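Local coordinates for protein phage terminase large subunit (Thermus phage P7426, PDB 7KS4) that probably acts as the ATP-driven motor that pumps viral DNA into empty capsids and as the endonuclease that cuts the genome, this chain being its ATPase domain, at residues 36-48 against 172-185. Residues are numbered along the deposited sequence; the frame is centred on the assembly and turned at random.
With SO4 (sulfate ion), chain H.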
loop_
_atom_site.group_PDB
_atom_site.type_symbol
_atom_site.label_atom_id
_atom_site.label_comp_id
_atom_site.label_asym_id
_atom_site.label_seq_id
_atom_site.Cartn_x
_atom_site.Cartn_y
_atom_site.Cartn_z
ATOM N N LYS A 36 7.262 5.261 9.233
ATOM C CA LYS A 36 7.932 4.305 8.361
ATOM C C LYS A 36 7.190 2.980 8.277
ATOM O O LYS A 36 7.431 2.215 7.339
ATOM C CB LYS A 36 9.368 4.081 8.838
ATOM C CG LYS A 36 10.200 5.350 8.811
ATOM C CD LYS A 36 11.413 5.215 7.907
ATOM C CE LYS A 36 12.094 6.560 7.683
ATOM N NZ LYS A 36 12.442 7.244 8.961
ATOM N N ARG A 37 6.289 2.701 9.222
ATOM C CA ARG A 37 5.440 1.513 9.198
ATOM C C ARG A 37 4.004 1.999 9.349
ATOM O O ARG A 37 3.566 2.323 10.457
ATOM C CB ARG A 37 5.802 0.529 10.305
ATOM C CG ARG A 37 7.266 0.101 10.303
ATOM C CD ARG A 37 7.588 -0.855 9.159
ATOM N NE ARG A 37 9.003 -1.225 9.189
ATOM C CZ ARG A 37 9.959 -0.652 8.460
ATOM N NH1 ARG A 37 9.673 0.333 7.619
ATOM N NH2 ARG A 37 11.221 -1.065 8.579
ATOM N N ARG A 38 3.289 2.054 8.235
ATOM C CA ARG A 38 1.876 2.403 8.220
ATOM C C ARG A 38 1.070 1.129 8.017
ATOM O O ARG A 38 1.288 0.402 7.039
ATOM C CB ARG A 38 1.588 3.412 7.112
ATOM C CG ARG A 38 2.156 4.798 7.384
ATOM C CD ARG A 38 1.971 5.721 6.182
ATOM N NE ARG A 38 2.840 5.369 5.061
ATOM C CZ ARG A 38 2.802 5.961 3.866
ATOM N NH1 ARG A 38 1.920 6.925 3.617
ATOM N NH2 ARG A 38 3.636 5.579 2.910
ATOM N N VAL A 39 0.135 0.872 8.927
ATOM C CA VAL A 39 -0.655 -0.350 8.941
ATOM C C VAL A 39 -2.116 0.074 8.845
ATOM O O VAL A 39 -2.635 0.733 9.754
ATOM C CB VAL A 39 -0.405 -1.184 10.205
ATOM C CG1 VAL A 39 -1.075 -2.549 10.094
ATOM C CG2 VAL A 39 1.089 -1.350 10.464
ATOM N N ALA A 40 -2.786 -0.305 7.758
ATOM C CA ALA A 40 -4.180 0.070 7.537
ATOM C C ALA A 40 -5.040 -1.185 7.552
ATOM O O ALA A 40 -4.932 -2.035 6.661
ATOM C CB ALA A 40 -4.350 0.831 6.223
ATOM N N CYS A 41 -5.897 -1.294 8.564
ATOM C CA CYS A 41 -6.869 -2.375 8.660
ATOM C C CYS A 41 -8.213 -1.778 8.265
ATOM O O CYS A 41 -8.868 -1.117 9.074
ATOM C CB CYS A 41 -6.899 -2.958 10.065
ATOM S SG CYS A 41 -8.179 -4.211 10.290
ATOM N N LEU A 42 -8.611 -2.001 7.013
ATOM C CA LEU A 42 -9.784 -1.358 6.438
ATOM C C LEU A 42 -10.631 -2.401 5.722
ATOM O O LEU A 42 -10.114 -3.366 5.153
ATOM C CB LEU A 42 -9.400 -0.217 5.454
ATOM C CG LEU A 42 -8.286 0.767 5.846
ATOM C CD1 LEU A 42 -8.036 1.778 4.734
ATOM C CD2 LEU A 42 -8.602 1.507 7.140
ATOM N N GLY A 43 -11.945 -2.217 5.776
ATOM C CA GLY A 43 -12.844 -3.112 5.078
ATOM C C GLY A 43 -12.766 -2.930 3.575
ATOM O O GLY A 43 -12.135 -2.010 3.055
ATOM N N ARG A 44 -13.428 -3.837 2.862
ATOM C CA ARG A 44 -13.529 -3.712 1.414
ATOM C C ARG A 44 -14.128 -2.366 1.035
ATOM O O ARG A 44 -14.954 -1.806 1.759
ATOM C CB ARG A 44 -14.396 -4.825 0.837
ATOM C CG ARG A 44 -13.863 -6.204 1.092
ATOM C CD ARG A 44 -14.759 -7.240 0.454
ATOM N NE ARG A 44 -14.220 -8.587 0.604
ATOM C CZ ARG A 44 -14.788 -9.678 0.105
ATOM N NH1 ARG A 44 -15.922 -9.587 -0.582
ATOM N NH2 ARG A 44 -14.222 -10.862 0.294
ATOM N N GLN A 45 -13.707 -1.856 -0.125
ATOM C CA GLN A 45 -14.190 -0.600 -0.690
ATOM C C GLN A 45 -13.677 0.615 0.069
ATOM O O GLN A 45 -14.234 1.708 -0.058
ATOM C CB GLN A 45 -15.721 -0.571 -0.750
ATOM C CG GLN A 45 -16.326 -1.765 -1.473
ATOM C CD GLN A 45 -17.838 -1.665 -1.615
ATOM O OE1 GLN A 45 -18.498 -0.928 -0.882
ATOM N NE2 GLN A 45 -18.391 -2.407 -2.569
ATOM N N SER A 46 -12.618 0.462 0.856
ATOM C CA SER A 46 -12.112 1.574 1.648
ATOM C C SER A 46 -11.108 2.441 0.901
ATOM O O SER A 46 -10.689 3.469 1.443
ATOM C CB SER A 46 -11.465 1.056 2.934
ATOM O OG SER A 46 -12.444 0.544 3.827
ATOM N N GLY A 47 -10.704 2.056 -0.307
ATOM C CA GLY A 47 -9.742 2.827 -1.069
ATOM C C GLY A 47 -8.298 2.422 -0.857
ATOM O O GLY A 47 -7.398 3.184 -1.234
ATOM N N LYS A 48 -8.068 1.245 -0.274
ATOM C CA LYS A 48 -6.722 0.760 0.013
ATOM C C LYS A 48 -5.854 0.744 -1.244
ATOM O O LYS A 48 -4.729 1.258 -1.245
ATOM C CB LYS A 48 -6.827 -0.640 0.628
ATOM C CG LYS A 48 -7.388 -0.671 2.077
ATOM C CD LYS A 48 -7.587 -2.083 2.700
ATOM C CE LYS A 48 -8.364 -3.061 1.841
ATOM N NZ LYS A 48 -9.789 -2.674 1.713
ATOM N N LEU A 172 14.489 -3.473 3.605
ATOM C CA LEU A 172 13.986 -2.143 3.932
ATOM C C LEU A 172 14.886 -1.434 4.929
ATOM O O LEU A 172 15.249 -0.272 4.736
ATOM C CB LEU A 172 12.581 -2.239 4.513
ATOM C CG LEU A 172 11.342 -2.094 3.651
ATOM C CD1 LEU A 172 10.188 -1.961 4.630
ATOM C CD2 LEU A 172 11.396 -0.913 2.694
ATOM N N SER A 173 15.222 -2.107 6.032
ATOM C CA SER A 173 15.994 -1.460 7.086
ATOM C C SER A 173 17.316 -0.912 6.563
ATOM O O SER A 173 17.864 0.036 7.137
ATOM C CB SER A 173 16.239 -2.445 8.224
ATOM O OG SER A 173 15.021 -3.042 8.628
ATOM N N VAL A 174 17.835 -1.487 5.477
ATOM C CA VAL A 174 19.091 -1.017 4.894
ATOM C C VAL A 174 18.996 0.461 4.541
ATOM O O VAL A 174 19.732 1.298 5.078
ATOM C CB VAL A 174 19.449 -1.855 3.656
ATOM C CG1 VAL A 174 20.663 -1.280 2.935
ATOM C CG2 VAL A 174 19.706 -3.274 4.064
ATOM N N ARG A 175 18.116 0.796 3.598
ATOM C CA ARG A 175 17.925 2.171 3.168
ATOM C C ARG A 175 16.923 2.919 4.030
ATOM O O ARG A 175 16.464 3.993 3.633
ATOM C CB ARG A 175 17.475 2.207 1.706
ATOM C CG ARG A 175 18.610 2.443 0.724
ATOM C CD ARG A 175 18.299 1.841 -0.630
ATOM N NE ARG A 175 18.572 2.771 -1.719
ATOM C CZ ARG A 175 18.221 2.564 -2.985
ATOM N NH1 ARG A 175 17.572 1.459 -3.328
ATOM N NH2 ARG A 175 18.514 3.466 -3.912
ATOM N N ASP A 176 16.586 2.384 5.201
ATOM C CA ASP A 176 15.573 2.978 6.063
ATOM C C ASP A 176 14.305 3.263 5.263
ATOM O O ASP A 176 13.726 4.352 5.319
ATOM C CB ASP A 176 16.101 4.246 6.732
ATOM C CG ASP A 176 15.281 4.648 7.941
ATOM O OD1 ASP A 176 15.105 5.865 8.162
ATOM O OD2 ASP A 176 14.816 3.745 8.670
ATOM N N GLY A 177 13.890 2.266 4.483
ATOM C CA GLY A 177 12.704 2.406 3.664
ATOM C C GLY A 177 11.427 2.234 4.462
ATOM O O GLY A 177 11.427 1.763 5.603
ATOM N N TRP A 178 10.319 2.630 3.845
ATOM C CA TRP A 178 9.029 2.596 4.509
ATOM C C TRP A 178 8.168 1.472 3.959
ATOM O O TRP A 178 8.388 0.955 2.862
ATOM C CB TRP A 178 8.291 3.935 4.393
ATOM C CG TRP A 178 7.995 4.480 3.006
ATOM C CD1 TRP A 178 8.658 5.500 2.376
ATOM C CD2 TRP A 178 6.935 4.087 2.120
ATOM N NE1 TRP A 178 8.082 5.760 1.159
ATOM C CE2 TRP A 178 7.023 4.908 0.974
ATOM C CE3 TRP A 178 5.924 3.118 2.178
ATOM C CZ2 TRP A 178 6.159 4.775 -0.106
ATOM C CZ3 TRP A 178 5.063 2.994 1.111
ATOM C CH2 TRP A 178 5.179 3.824 -0.018
ATOM N N ALA A 179 7.192 1.080 4.770
ATOM C CA ALA A 179 6.273 0.012 4.431
ATOM C C ALA A 179 4.867 0.520 4.661
ATOM O O ALA A 179 4.595 1.144 5.693
ATOM C CB ALA A 179 6.516 -1.241 5.272
ATOM N N LEU A 180 3.996 0.261 3.694
ATOM C CA LEU A 180 2.558 0.447 3.828
ATOM C C LEU A 180 1.918 -0.938 3.820
ATOM O O LEU A 180 1.927 -1.626 2.796
ATOM C CB LEU A 180 2.025 1.327 2.702
ATOM C CG LEU A 180 0.520 1.548 2.658
ATOM C CD1 LEU A 180 -0.005 2.165 3.952
ATOM C CD2 LEU A 180 0.199 2.427 1.450
ATOM N N ILE A 181 1.368 -1.337 4.963
ATOM C CA ILE A 181 0.894 -2.694 5.211
ATOM C C ILE A 181 -0.616 -2.609 5.339
ATOM O O ILE A 181 -1.130 -2.092 6.337
ATOM C CB ILE A 181 1.539 -3.284 6.470
ATOM C CG1 ILE A 181 3.067 -3.232 6.324
ATOM C CG2 ILE A 181 1.056 -4.712 6.726
ATOM C CD1 ILE A 181 3.819 -3.563 7.604
ATOM N N ILE A 182 -1.326 -3.127 4.348
ATOM C CA ILE A 182 -2.759 -2.899 4.206
ATOM C C ILE A 182 -3.456 -4.243 4.060
ATOM O O ILE A 182 -2.968 -5.139 3.368
ATOM C CB ILE A 182 -3.078 -1.976 3.004
ATOM C CG1 ILE A 182 -2.606 -2.598 1.690
ATOM C CG2 ILE A 182 -2.409 -0.635 3.202
ATOM C CD1 ILE A 182 -2.840 -1.727 0.459
ATOM N N SER A 183 -4.603 -4.386 4.721
ATOM C CA SER A 183 -5.324 -5.649 4.635
ATOM C C SER A 183 -6.708 -5.521 5.247
ATOM O O SER A 183 -6.940 -4.684 6.122
ATOM C CB SER A 183 -4.564 -6.771 5.360
ATOM O OG SER A 183 -5.075 -8.051 5.022
ATOM N N THR A 184 -7.618 -6.363 4.784
ATOM C CA THR A 184 -8.719 -6.720 5.660
ATOM C C THR A 184 -8.207 -7.738 6.674
ATOM O O THR A 184 -7.321 -8.532 6.350
ATOM C CB THR A 184 -9.883 -7.314 4.873
ATOM O OG1 THR A 184 -9.455 -8.529 4.251
ATOM C CG2 THR A 184 -10.363 -6.338 3.804
ATOM N N PRO A 185 -8.699 -7.714 7.909
ATOM C CA PRO A 185 -8.090 -8.551 8.949
ATOM C C PRO A 185 -8.440 -10.023 8.786
ATOM O O PRO A 185 -9.488 -10.387 8.243
ATOM C CB PRO A 185 -8.670 -7.981 10.249
ATOM C CG PRO A 185 -9.963 -7.361 9.844
ATOM C CD PRO A 185 -9.742 -6.830 8.454
HETATM S S SO4 H . -18.419 -9.058 -3.042
HETATM O O1 SO4 H . -19.769 -9.403 -3.482
HETATM O O2 SO4 H . -17.825 -8.115 -3.984
HETATM O O3 SO4 H . -17.611 -10.274 -2.991
HETATM O O4 SO4 H . -18.459 -8.439 -1.718
HETATM O O HOH W 1 13.075 0.888 7.532
HETATM O O HOH W 2 5.068 3.936 5.724
#
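Arg38 lays one corner of its guanidinium over a face of the Trp178 indole, Arg38 NH2 lying 3.4 Å from Trp178 CE3, in a cation-pi contact with the two planes 80° apart, so the ring meets the edge of the cation. With CG of Trp178 wedged between its backbone N and carbonyl carbon (chi1 58°), the indole turns that face to Arg38 NH2. Glu55 pairs with Arg38 NH2 and Glu59 takes the indole N-H, both from helix 48-62, while the carbonyl of Ile30 accepts from Arg38 NH1.

On the other side of the sheet, the Arg37 guanidinium carries Leu172 CD1 over one face and receives Gly177 O in its plane. Arg37 NH1 donates to an in-plane lone pair of Gly177 O at 3.0 Å, and also to Lys36 O from above the carbonyl plane, opposite the face approached by Ala179 N. A water bridging Arg37 NH2 and Gly177 O closes the grip, and Lys36 NZ forms a salt bridge with Asp176 OD1 (3.1 Å), its hydrogen bond weak.

From this end toward the nucleotide, strands 37-42 and 178-183 run parallel at 13°, joined by bonds such as Ile181 N to Arg38 O (2.7 Å). Beyond them, Thr184 CG2 sits 3.3 Å from Leu42 O, and the backbone N of Thr184 is hydrogen-bonded to Glu155, the predicted catalytic residue. Gly43 O is held from opposite faces by Ser46 OG and Lys48 NZ, the latter also salt-bridged to ADP. Strand 178-183 lies between the P-loop (Walker A) strand 37-42 and strand 150-153 of the predicted Walker B motif, the inserted strand that marks an ASCE ATPase.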